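Local structure of hypothetical 27.5 kDa protein in SPX19-GCR2 intergenic region (Saccharomyces cerevisiae, 1JZT) at residues P88-P93 with F112-L117; T199-C204 with T213-G218. The protein catalyses the epimerization of the S- and R-forms of NAD(P)HX, hydrated and damaged NAD(P)H, so that an S-specific dehydratase can repair both epimers. One frame throughout, in Å; residues are numbered along the deposited sequence.

Interaction 1: residues P88-P93 with F112-L117; sequences PVVFYP and FKVPVL
V89 carries CG1 anti to its own backbone N (chi1 172°), and L117 turns CG to the side of its backbone N, away from the carbonyl carbon (chi1 -40°); together these torsions bring V89 CG1 to 3.9 Å from L117 CD1. The leucine stem also lies over the neighbouring backbone, with CG 3.5 Å from V90 O. Beneath these side chains the two strands run parallel, V90 pairing with V116 and F91 with L117. V90 bonds the other strand through both its N and its O: its N gives a hydrogen bond to P115 O (2.9 Å), and its O accepts one from L117 N (2.7 Å). Y92 N then closes on L117 O at 3.1 Å. L117 O also lies at the edge of the F91 ring, near its plane, while P93 CD sits over the centre of one ring face. V90 and V116 occupy the other sheet face from F91 and L117. On their side Y92 CB meets V116 CG1, and at the start of the strand P88 CG touches V114 CG2 at 3.9 Å, the two side chains crossing at about a right angle. V114 CG1 packs against P88 O.

The contact closes the right-handed beta-alpha-beta crossover formed by strand 88-91, helix 100-111 and strand 116-117, a unit of the Rossmann-like fold. K113, with positive phi, is the C-prime residue of the Schellman motif ending that helix, whose L109 touches V114 and V116. Helix 69-83 packs on V90 through A78, while strand 60-65 hydrogen-bonds to V89 and F91 along the other edge of strand 88-91.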
# COMPACT_ATOMS: atom_id res chain seq x y z
N PRO A 88 0.79 5.70 13.78
CA PRO A 88 1.62 4.94 12.84
C PRO A 88 3.08 4.77 13.25
O PRO A 88 3.68 5.66 13.86
CB PRO A 88 1.47 5.74 11.54
CG PRO A 88 1.37 7.15 12.04
CD PRO A 88 0.45 7.03 13.24
N VAL A 89 3.62 3.60 12.94
CA VAL A 89 5.01 3.25 13.20
C VAL A 89 5.53 2.63 11.90
O VAL A 89 4.95 1.66 11.39
CB VAL A 89 5.16 2.22 14.34
CG1 VAL A 89 6.61 1.76 14.44
CG2 VAL A 89 4.73 2.84 15.66
N VAL A 90 6.61 3.19 11.37
CA VAL A 90 7.19 2.70 10.13
C VAL A 90 8.45 1.86 10.31
O VAL A 90 9.35 2.22 11.06
CB VAL A 90 7.55 3.87 9.18
CG1 VAL A 90 8.27 3.34 7.95
CG2 VAL A 90 6.29 4.63 8.78
N PHE A 91 8.49 0.73 9.59
CA PHE A 91 9.64 -0.17 9.57
C PHE A 91 10.17 -0.02 8.15
O PHE A 91 9.51 -0.40 7.18
CB PHE A 91 9.20 -1.62 9.85
CG PHE A 91 10.33 -2.62 9.79
CD1 PHE A 91 11.60 -2.29 10.24
CD2 PHE A 91 10.11 -3.91 9.30
CE1 PHE A 91 12.64 -3.23 10.21
CE2 PHE A 91 11.14 -4.86 9.26
CZ PHE A 91 12.41 -4.52 9.72
N TYR A 92 11.36 0.58 8.05
CA TYR A 92 12.01 0.86 6.77
C TYR A 92 13.40 0.22 6.78
O TYR A 92 14.40 0.91 6.95
CB TYR A 92 12.13 2.39 6.63
CG TYR A 92 12.33 2.92 5.22
CD1 TYR A 92 12.11 2.12 4.10
CD2 TYR A 92 12.68 4.26 5.02
CE1 TYR A 92 12.22 2.65 2.81
CE2 TYR A 92 12.78 4.80 3.73
CZ TYR A 92 12.55 3.99 2.64
OH TYR A 92 12.62 4.51 1.37
N PRO A 93 13.47 -1.10 6.58
CA PRO A 93 14.72 -1.87 6.58
C PRO A 93 15.77 -1.51 5.52
O PRO A 93 16.94 -1.30 5.86
CB PRO A 93 14.23 -3.31 6.44
CG PRO A 93 13.00 -3.16 5.62
CD PRO A 93 12.32 -1.98 6.27
N PHE A 112 6.50 14.98 11.79
CA PHE A 112 5.24 14.61 12.44
C PHE A 112 5.43 13.64 13.59
O PHE A 112 4.46 13.09 14.12
CB PHE A 112 4.28 14.01 11.41
CG PHE A 112 3.48 15.04 10.67
CD1 PHE A 112 2.31 15.54 11.23
CD2 PHE A 112 3.93 15.55 9.46
CE1 PHE A 112 1.60 16.56 10.59
CE2 PHE A 112 3.23 16.57 8.82
CZ PHE A 112 2.06 17.07 9.38
N LYS A 113 6.68 13.44 13.97
CA LYS A 113 7.02 12.56 15.08
C LYS A 113 6.54 11.12 14.85
O LYS A 113 6.07 10.46 15.78
CB LYS A 113 6.42 13.09 16.38
CG LYS A 113 6.76 14.54 16.71
CD LYS A 113 8.25 14.75 16.97
CE LYS A 113 8.52 16.10 17.65
NZ LYS A 113 8.14 17.27 16.81
N VAL A 114 6.65 10.64 13.62
CA VAL A 114 6.26 9.26 13.33
C VAL A 114 7.52 8.40 13.36
O VAL A 114 8.43 8.59 12.57
CB VAL A 114 5.61 9.14 11.94
CG1 VAL A 114 5.45 7.66 11.59
CG2 VAL A 114 4.26 9.84 11.93
N PRO A 115 7.58 7.43 14.30
CA PRO A 115 8.74 6.54 14.42
C PRO A 115 9.09 5.83 13.12
O PRO A 115 8.20 5.37 12.40
CB PRO A 115 8.30 5.55 15.50
CG PRO A 115 7.34 6.35 16.33
CD PRO A 115 6.55 7.09 15.28
N VAL A 116 10.38 5.75 12.83
CA VAL A 116 10.89 5.08 11.63
C VAL A 116 12.01 4.14 12.09
O VAL A 116 13.13 4.58 12.36
CB VAL A 116 11.47 6.10 10.62
CG1 VAL A 116 11.95 5.38 9.37
CG2 VAL A 116 10.42 7.14 10.26
N LEU A 117 11.68 2.85 12.19
CA LEU A 117 12.62 1.83 12.65
C LEU A 117 13.57 1.32 11.56
O LEU A 117 13.22 1.28 10.38
CB LEU A 117 11.82 0.65 13.21
CG LEU A 117 10.58 1.00 14.05
CD1 LEU A 117 9.91 -0.26 14.56
CD2 LEU A 117 10.99 1.90 15.20

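Interaction 2: residues T199-C204 with T213-G218; sequences TVPKPC and TTHYVG
Past the end of strand 194-198 the chain enters the loop holding T199-C204, which leans on the neighbouring parallel strand 214-218 of the Rossmann-like sheet. One backbone hydrogen bond joins them, T199 N to G218 O at 2.7 Å, with an N-H...O angle of 154°. Further along, the P201 ring lies against two side chains of the strand, H215 and V217. Its CD meets V217 CG2 at 4.0 Å; that methyl stands anti to the valine N (chi1 65°, which places CG1 between N and the carbonyl carbon) and also nears T199 O. Its CG lies 3.8 Å from H215 CE1, approaching the imidazole obliquely, while CB lies at the ring edge. H215 NE2 is hydrogen-bonded to S197 OG, which helps fix the ring's rotation beside the proline.

Within the loop, K202 folds back so that NZ donates to V200 O at 2.8 Å; the same amine forms a salt bridge with D173, a predicted (6S)-NADPHX-binding residue. The meeting of loop and strand is thus mainly apolar beyond a single backbone bond, whereas the loop's charged group faces D173, and K202 could help position that carboxylate.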
# COMPACT_ATOMS: atom_id res chain seq x y z
N THR A 199 -4.24 3.02 -9.05
CA THR A 199 -4.44 3.37 -10.46
C THR A 199 -5.48 2.44 -11.07
O THR A 199 -6.56 2.88 -11.49
CB THR A 199 -3.12 3.29 -11.28
OG1 THR A 199 -2.14 4.17 -10.71
CG2 THR A 199 -3.36 3.70 -12.72
N VAL A 200 -5.16 1.15 -11.09
CA VAL A 200 -6.06 0.13 -11.62
C VAL A 200 -5.57 -1.21 -11.06
O VAL A 200 -4.38 -1.43 -10.92
CB VAL A 200 -6.03 0.12 -13.18
CG1 VAL A 200 -4.61 -0.12 -13.66
CG2 VAL A 200 -6.97 -0.95 -13.72
N PRO A 201 -6.50 -2.10 -10.69
CA PRO A 201 -6.11 -3.40 -10.14
C PRO A 201 -5.34 -4.24 -11.15
O PRO A 201 -5.58 -4.15 -12.36
CB PRO A 201 -7.45 -4.04 -9.77
CG PRO A 201 -8.31 -2.84 -9.46
CD PRO A 201 -7.96 -1.92 -10.60
N LYS A 202 -4.42 -5.05 -10.65
CA LYS A 202 -3.62 -5.95 -11.48
C LYS A 202 -4.31 -7.32 -11.48
O LYS A 202 -5.16 -7.59 -10.62
CB LYS A 202 -2.20 -6.06 -10.92
CG LYS A 202 -1.20 -5.11 -11.57
CD LYS A 202 -1.64 -3.65 -11.50
CE LYS A 202 -1.49 -3.09 -10.09
NZ LYS A 202 -1.75 -1.62 -10.04
N PRO A 203 -3.95 -8.19 -12.43
CA PRO A 203 -4.53 -9.53 -12.55
C PRO A 203 -4.59 -10.35 -11.26
O PRO A 203 -5.55 -11.07 -11.03
CB PRO A 203 -3.65 -10.19 -13.61
CG PRO A 203 -3.28 -9.03 -14.49
CD PRO A 203 -2.91 -7.99 -13.45
N CYS A 204 -3.56 -10.23 -10.42
CA CYS A 204 -3.54 -10.99 -9.18
C CYS A 204 -4.71 -10.64 -8.25
O CYS A 204 -5.09 -11.45 -7.40
CB CYS A 204 -2.21 -10.79 -8.45
SG CYS A 204 -1.93 -9.13 -7.79
N THR A 213 -11.14 -10.63 2.12
CA THR A 213 -10.49 -9.37 1.77
C THR A 213 -11.41 -8.30 1.20
O THR A 213 -12.18 -8.56 0.27
CB THR A 213 -9.39 -9.63 0.73
OG1 THR A 213 -8.62 -10.77 1.13
CG2 THR A 213 -8.47 -8.42 0.59
N THR A 214 -11.32 -7.08 1.74
CA THR A 214 -12.10 -5.98 1.22
C THR A 214 -11.20 -5.33 0.16
O THR A 214 -10.01 -5.12 0.40
CB THR A 214 -12.45 -4.95 2.32
OG1 THR A 214 -13.24 -5.58 3.33
CG2 THR A 214 -13.23 -3.79 1.73
N HIS A 215 -11.76 -5.04 -1.02
CA HIS A 215 -10.99 -4.46 -2.12
C HIS A 215 -11.35 -3.01 -2.42
O HIS A 215 -12.51 -2.66 -2.63
CB HIS A 215 -11.19 -5.32 -3.38
CG HIS A 215 -10.23 -5.02 -4.50
ND1 HIS A 215 -10.42 -5.47 -5.79
CD2 HIS A 215 -9.05 -4.35 -4.51
CE1 HIS A 215 -9.41 -5.10 -6.55
NE2 HIS A 215 -8.56 -4.42 -5.80
N TYR A 216 -10.32 -2.17 -2.44
CA TYR A 216 -10.43 -0.75 -2.75
C TYR A 216 -9.48 -0.43 -3.89
O TYR A 216 -8.45 -1.11 -4.08
CB TYR A 216 -10.00 0.11 -1.56
CG TYR A 216 -10.92 0.14 -0.36
CD1 TYR A 216 -12.06 0.93 -0.35
CD2 TYR A 216 -10.60 -0.57 0.80
CE1 TYR A 216 -12.87 1.03 0.79
CE2 TYR A 216 -11.39 -0.48 1.94
CZ TYR A 216 -12.52 0.32 1.93
OH TYR A 216 -13.29 0.42 3.06
N VAL A 217 -9.81 0.59 -4.67
CA VAL A 217 -8.93 1.05 -5.73
C VAL A 217 -8.68 2.52 -5.40
O VAL A 217 -9.59 3.22 -4.93
CB VAL A 217 -9.57 0.94 -7.15
CG1 VAL A 217 -10.77 1.86 -7.28
CG2 VAL A 217 -8.52 1.27 -8.20
N GLY A 218 -7.45 2.97 -5.62
CA GLY A 218 -7.09 4.35 -5.31
C GLY A 218 -6.26 4.97 -6.42
O GLY A 218 -5.90 4.30 -7.38

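Overall arrangement
Interaction 1 closes before interaction 2 opens along the chain, and the two lie on opposite sides of the chain's centre. Their centres are 25 Å apart and their nearest atoms about 17 Å, so they do not touch; the shared mixed sheet connects them. Interaction 1 pairs the outermost strand 116-117 with strand 88-91, whereas interaction 2 involves strand 214-218 and the loop after strand 194-198, near the other edge, where strand 243-245 is added antiparallel. Between them run strands 60-65, 133-139 and 169-172. Predicted (6S)-NADPHX-binding residues lie near each: G71 by Y92, and D173 by T199, consistent with a ligand site approached from both halves of the sheet.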